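X-ray repair cross complementing protein 1 variant (Homo sapiens, PDB 6WH1) probably acts as a scaffold, of which this is the C-terminal BRCT domain, assembling DNA single-strand break repair complexes and restraining PARP1. Local coordinates at residues D38-S41 / D42-F46; S56-E59 / A60-N64. All coordinates share one frame; numbering follows the deposited sequence.

Contact 1: residues D38-S41 / D42-F46; sequences DYMS and DRVQF
S41 opens a tight reversal of the chain and grips it with two hydrogen bonds, one from its main chain and one from its side chain. The amide of V44 reaches back to the carbonyl oxygen of S41, N to O 3.1 Å, which closes a type I beta turn from S41 to V44; the donor sits well above the carbonyl plane, 61° out of it. The side chain of S41 adds a second bond: its OG accepts the amide N of R43 at 3.0 Å with an N-H...O angle of 150°, the bond of an ST turn. That hydroxyl can reach the amide because chi1, 78°, tucks OG between the backbone N and the carbonyl carbon of S41.

The arginine then folds back over its own turn. Bent at chi3, the R43 chain brings one guanidinium face over S41 OG, which stands 3.0 Å above the plane and toward its rim, an approach that makes no hydrogen bond to NH1. NH1 instead forms a salt bridge with E37, just ahead of D38 in the same loop. With an alanine here in place of S41, the R43 amide is likely to lose its side-chain acceptor and the guanidinium the oxygen against its face.

On another side of the turn, M40 and V44 meet at roughly a right angle, M40 SD lying 3.7 Å from V44 CB, while V44 CG2 also nears the carbonyl oxygen of Y39 at 3.9 Å. V44 is buried, and M40 also touches L67.

The turn lies in the connection between strands 35-36 and 46-48 of the parallel sheet. Beyond it, Q45 and F46 bond through their backbones to strand 10-13, and the F46 ring meets those of F11, W74 and H87, the last edge-to-face.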
loop_
_atom_site.group_PDB
_atom_site.type_symbol
_atom_site.label_atom_id
_atom_site.label_comp_id
_atom_site.label_asym_id
_atom_site.label_seq_id
_atom_site.Cartn_x
_atom_site.Cartn_y
_atom_site.Cartn_z
ATOM N N ASP A 38 2.193 -8.971 -6.182
ATOM C CA ASP A 38 1.449 -8.839 -7.428
ATOM C C ASP A 38 0.666 -10.105 -7.737
ATOM O O ASP A 38 -0.356 -10.050 -8.432
ATOM C CB ASP A 38 2.397 -8.520 -8.581
ATOM C CG ASP A 38 3.156 -7.227 -8.374
ATOM O OD1 ASP A 38 2.553 -6.260 -7.864
ATOM O OD2 ASP A 38 4.357 -7.181 -8.719
ATOM N N TYR A 39 1.127 -11.247 -7.236
ATOM C CA TYR A 39 0.515 -12.524 -7.555
ATOM C C TYR A 39 0.393 -13.372 -6.300
ATOM O O TYR A 39 1.128 -13.200 -5.322
ATOM C CB TYR A 39 1.322 -13.304 -8.596
ATOM C CG TYR A 39 1.813 -12.500 -9.773
ATOM C CD1 TYR A 39 3.040 -11.849 -9.730
ATOM C CD2 TYR A 39 1.064 -12.416 -10.941
ATOM C CE1 TYR A 39 3.500 -11.124 -10.811
ATOM C CE2 TYR A 39 1.515 -11.692 -12.028
ATOM C CZ TYR A 39 2.734 -11.049 -11.959
ATOM O OH TYR A 39 3.188 -10.329 -13.041
ATOM N N MET A 40 -0.550 -14.303 -6.353
ATOM C CA MET A 40 -0.644 -15.340 -5.343
ATOM C C MET A 40 0.526 -16.311 -5.480
ATOM O O MET A 40 1.005 -16.590 -6.583
ATOM C CB MET A 40 -1.973 -16.085 -5.482
ATOM C CG MET A 40 -2.256 -17.054 -4.355
ATOM S SD MET A 40 -2.109 -16.239 -2.756
ATOM C CE MET A 40 -2.145 -17.664 -1.668
ATOM N N SER A 41 0.999 -16.809 -4.342
ATOM C CA SER A 41 2.029 -17.840 -4.313
ATOM C C SER A 41 2.036 -18.441 -2.917
ATOM O O SER A 41 1.348 -17.962 -2.013
ATOM C CB SER A 41 3.411 -17.282 -4.677
ATOM O OG SER A 41 3.989 -16.586 -3.581
ATOM N N ASP A 42 2.832 -19.497 -2.746
ATOM C CA ASP A 42 2.961 -20.069 -1.411
ATOM C C ASP A 42 3.776 -19.189 -0.472
ATOM O O ASP A 42 3.926 -19.545 0.700
ATOM C CB ASP A 42 3.571 -21.470 -1.484
ATOM C CG ASP A 42 4.874 -21.507 -2.258
ATOM O OD1 ASP A 42 5.802 -20.743 -1.920
ATOM O OD2 ASP A 42 4.968 -22.314 -3.205
ATOM N N ARG A 43 4.304 -18.065 -0.954
ATOM C CA ARG A 43 4.935 -17.072 -0.099
ATOM C C ARG A 43 3.937 -16.081 0.486
ATOM O O ARG A 43 4.299 -15.329 1.400
ATOM C CB ARG A 43 6.014 -16.312 -0.879
ATOM C CG ARG A 43 7.088 -17.206 -1.474
ATOM C CD ARG A 43 8.052 -16.415 -2.347
ATOM N NE ARG A 43 7.748 -16.557 -3.769
ATOM C CZ ARG A 43 6.945 -15.744 -4.449
ATOM N NH1 ARG A 43 6.362 -14.723 -3.837
ATOM N NH2 ARG A 43 6.727 -15.952 -5.741
ATOM N N VAL A 44 2.701 -16.057 -0.017
ATOM C CA VAL A 44 1.669 -15.194 0.548
ATOM C C VAL A 44 1.225 -15.752 1.892
ATOM O O VAL A 44 0.959 -16.953 2.023
ATOM C CB VAL A 44 0.478 -15.075 -0.416
ATOM C CG1 VAL A 44 -0.750 -14.526 0.316
ATOM C CG2 VAL A 44 0.841 -14.201 -1.613
ATOM N N GLN A 45 1.131 -14.882 2.901
ATOM C CA GLN A 45 0.686 -15.302 4.222
ATOM C C GLN A 45 -0.728 -14.857 4.568
ATOM O O GLN A 45 -1.352 -15.468 5.443
ATOM C CB GLN A 45 1.644 -14.781 5.303
ATOM C CG GLN A 45 2.977 -15.505 5.350
ATOM C CD GLN A 45 4.148 -14.561 5.213
ATOM O OE1 GLN A 45 4.040 -13.371 5.512
ATOM N NE2 GLN A 45 5.279 -15.084 4.760
ATOM N N PHE A 46 -1.248 -13.824 3.910
ATOM C CA PHE A 46 -2.590 -13.324 4.190
ATOM C C PHE A 46 -3.253 -12.930 2.882
ATOM O O PHE A 46 -2.795 -12.004 2.205
ATOM C CB PHE A 46 -2.552 -12.126 5.146
ATOM C CG PHE A 46 -1.939 -12.433 6.476
ATOM C CD1 PHE A 46 -2.693 -13.011 7.482
ATOM C CD2 PHE A 46 -0.605 -12.146 6.720
ATOM C CE1 PHE A 46 -2.127 -13.297 8.709
ATOM C CE2 PHE A 46 -0.031 -12.431 7.947
ATOM C CZ PHE A 46 -0.793 -13.008 8.942
#

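Contact 2: residues S56-E59 / A60-N64; sequences SFEE and ALMDN
Three consecutive main-chain bonds tie S56-E59 to A60-N64, each spanning four residues. A60 N donates to S56 O at 2.9 Å, L61 N to F57 O at 2.9 Å, and M62 N to E58 O at 3.0 Å. The last of them is fairly straight, with an N-H...O angle of 160°. This is the regular i to i+4 pattern of an alpha helix. Further along, the backbone N of N64 bonds to L61 O and, weakly, to A60 O, so the pattern tightens toward the helix end.

Close carbon-oxygen contacts pack the side-chain carbons against carbonyl oxygens about one turn back. A60 CB lies 3.5 Å from S56 O, and L61 CB lies 3.4 Å from E58 O. M62 leans over the same E58 oxygen, with CG 3.5 Å from it; this oxygen accepts the M62 amide hydrogen bond and has the L61 and M62 carbons packed against it.

Among the side chains, E58 and M62 run side by side and point the same way, one helical turn apart. With CG anti to the backbone N (chi1 -176°) and the chain extended beyond it, E58 carries its carboxylate toward the methyl end of M62, where OE2 comes 4.1 Å from M62 CE; this is a loose van der Waals contact on an exposed flank.

F57 is buried, its ring stacked on F69 and meeting that of W53 at an angle; A60 and L61 touch L67 and W53, respectively. S56 OG hydrogen-bonds to D54 and also lies in plane at the edge of the F57 ring.

Helix 55-63 thus has an exposed acidic flank and one face that carries F57 against the domain. It links parallel strands 46-48 and 68-70 in a beta-alpha-beta unit, part of the alpha/beta fold of the BRCT domain.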
loop_
_atom_site.group_PDB
_atom_site.type_symbol
_atom_site.label_atom_id
_atom_site.label_comp_id
_atom_site.label_asym_id
_atom_site.label_seq_id
_atom_site.Cartn_x
_atom_site.Cartn_y
_atom_site.Cartn_z
ATOM N N SER A 56 -10.614 -22.375 -5.033
ATOM C CA SER A 56 -9.226 -21.944 -5.166
ATOM C C SER A 56 -8.614 -21.616 -3.809
ATOM O O SER A 56 -7.397 -21.749 -3.634
ATOM C CB SER A 56 -9.126 -20.747 -6.113
ATOM O OG SER A 56 -9.716 -19.589 -5.550
ATOM N N PHE A 57 -9.436 -21.208 -2.838
ATOM C CA PHE A 57 -8.948 -21.034 -1.471
ATOM C C PHE A 57 -8.384 -22.345 -0.933
ATOM O O PHE A 57 -7.271 -22.390 -0.396
ATOM C CB PHE A 57 -10.076 -20.535 -0.558
ATOM C CG PHE A 57 -10.481 -19.092 -0.779
ATOM C CD1 PHE A 57 -10.519 -18.534 -2.047
ATOM C CD2 PHE A 57 -10.864 -18.306 0.296
ATOM C CE1 PHE A 57 -10.906 -17.217 -2.230
ATOM C CE2 PHE A 57 -11.251 -16.992 0.117
ATOM C CZ PHE A 57 -11.272 -16.447 -1.146
ATOM N N GLU A 58 -9.148 -23.430 -1.076
ATOM C CA GLU A 58 -8.694 -24.733 -0.604
ATOM C C GLU A 58 -7.459 -25.196 -1.367
ATOM O O GLU A 58 -6.546 -25.803 -0.785
ATOM C CB GLU A 58 -9.833 -25.747 -0.734
ATOM C CG GLU A 58 -9.511 -27.119 -0.185
ATOM C CD GLU A 58 -10.718 -28.033 -0.147
ATOM O OE1 GLU A 58 -11.850 -27.537 -0.327
ATOM O OE2 GLU A 58 -10.528 -29.247 0.068
ATOM N N GLU A 59 -7.415 -24.915 -2.674
ATOM C CA GLU A 59 -6.243 -25.285 -3.464
ATOM C C GLU A 59 -4.997 -24.548 -2.982
ATOM O O GLU A 59 -3.908 -25.130 -2.916
ATOM C CB GLU A 59 -6.493 -25.005 -4.945
ATOM C CG GLU A 59 -7.320 -26.070 -5.644
ATOM C CD GLU A 59 -6.880 -27.480 -5.290
ATOM O OE1 GLU A 59 -7.710 -28.241 -4.742
ATOM O OE2 GLU A 59 -5.710 -27.828 -5.561
ATOM N N ALA A 60 -5.134 -23.262 -2.646
ATOM C CA ALA A 60 -4.005 -22.518 -2.098
ATOM C C ALA A 60 -3.626 -23.016 -0.708
ATOM O O ALA A 60 -2.445 -22.980 -0.338
ATOM C CB ALA A 60 -4.333 -21.026 -2.060
ATOM N N LEU A 61 -4.609 -23.478 0.071
ATOM C CA LEU A 61 -4.314 -24.035 1.388
ATOM C C LEU A 61 -3.469 -25.297 1.278
ATOM O O LEU A 61 -2.485 -25.466 2.009
ATOM C CB LEU A 61 -5.611 -24.336 2.134
ATOM C CG LEU A 61 -6.062 -23.277 3.131
ATOM C CD1 LEU A 61 -7.485 -23.557 3.582
ATOM C CD2 LEU A 61 -5.106 -23.233 4.309
ATOM N N MET A 62 -3.846 -26.203 0.372
ATOM C CA MET A 62 -3.107 -27.456 0.236
ATOM C C MET A 62 -1.652 -27.235 -0.164
ATOM O O MET A 62 -0.826 -28.133 0.021
ATOM C CB MET A 62 -3.798 -28.376 -0.773
ATOM C CG MET A 62 -5.126 -28.947 -0.287
ATOM S SD MET A 62 -5.268 -29.011 1.516
ATOM C CE MET A 62 -6.821 -29.885 1.711
ATOM N N ASP A 63 -1.319 -26.058 -0.700
ATOM C CA ASP A 63 0.051 -25.722 -1.069
ATOM C C ASP A 63 0.724 -24.770 -0.087
ATOM O O ASP A 63 1.944 -24.590 -0.167
ATOM C CB ASP A 63 0.083 -25.115 -2.481
ATOM C CG ASP A 63 1.491 -24.986 -3.030
ATOM O OD1 ASP A 63 2.301 -25.917 -2.826
ATOM O OD2 ASP A 63 1.794 -23.949 -3.657
ATOM N N ASN A 64 -0.030 -24.157 0.825
ATOM C CA ASN A 64 0.546 -23.282 1.847
ATOM C C ASN A 64 -0.268 -23.410 3.128
ATOM O O ASN A 64 -1.213 -22.647 3.370
ATOM C CB ASN A 64 0.603 -21.831 1.370
ATOM C CG ASN A 64 1.159 -20.894 2.423
ATOM O OD1 ASN A 64 0.907 -19.689 2.384
ATOM N ND2 ASN A 64 1.913 -21.438 3.373
#

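The two contacts lie in series along the chain, the turn of contact 1 leading into strand 46-48 and helix 55-63 of contact 2 following it, with their centres 11 Å apart. They touch directly. M40 CE comes within 4.0 Å of A60 CB, which places the methionine of the turn against a small residue of the helix. At the end of the helix, the carboxylates of D42 and D63 approach to 3.6 Å between their OD2 atoms, a close pair of like charges that would probably raise the proton affinity of one of them. Both contacts belong to the single BRCT domain, on the same side of the chain's centre.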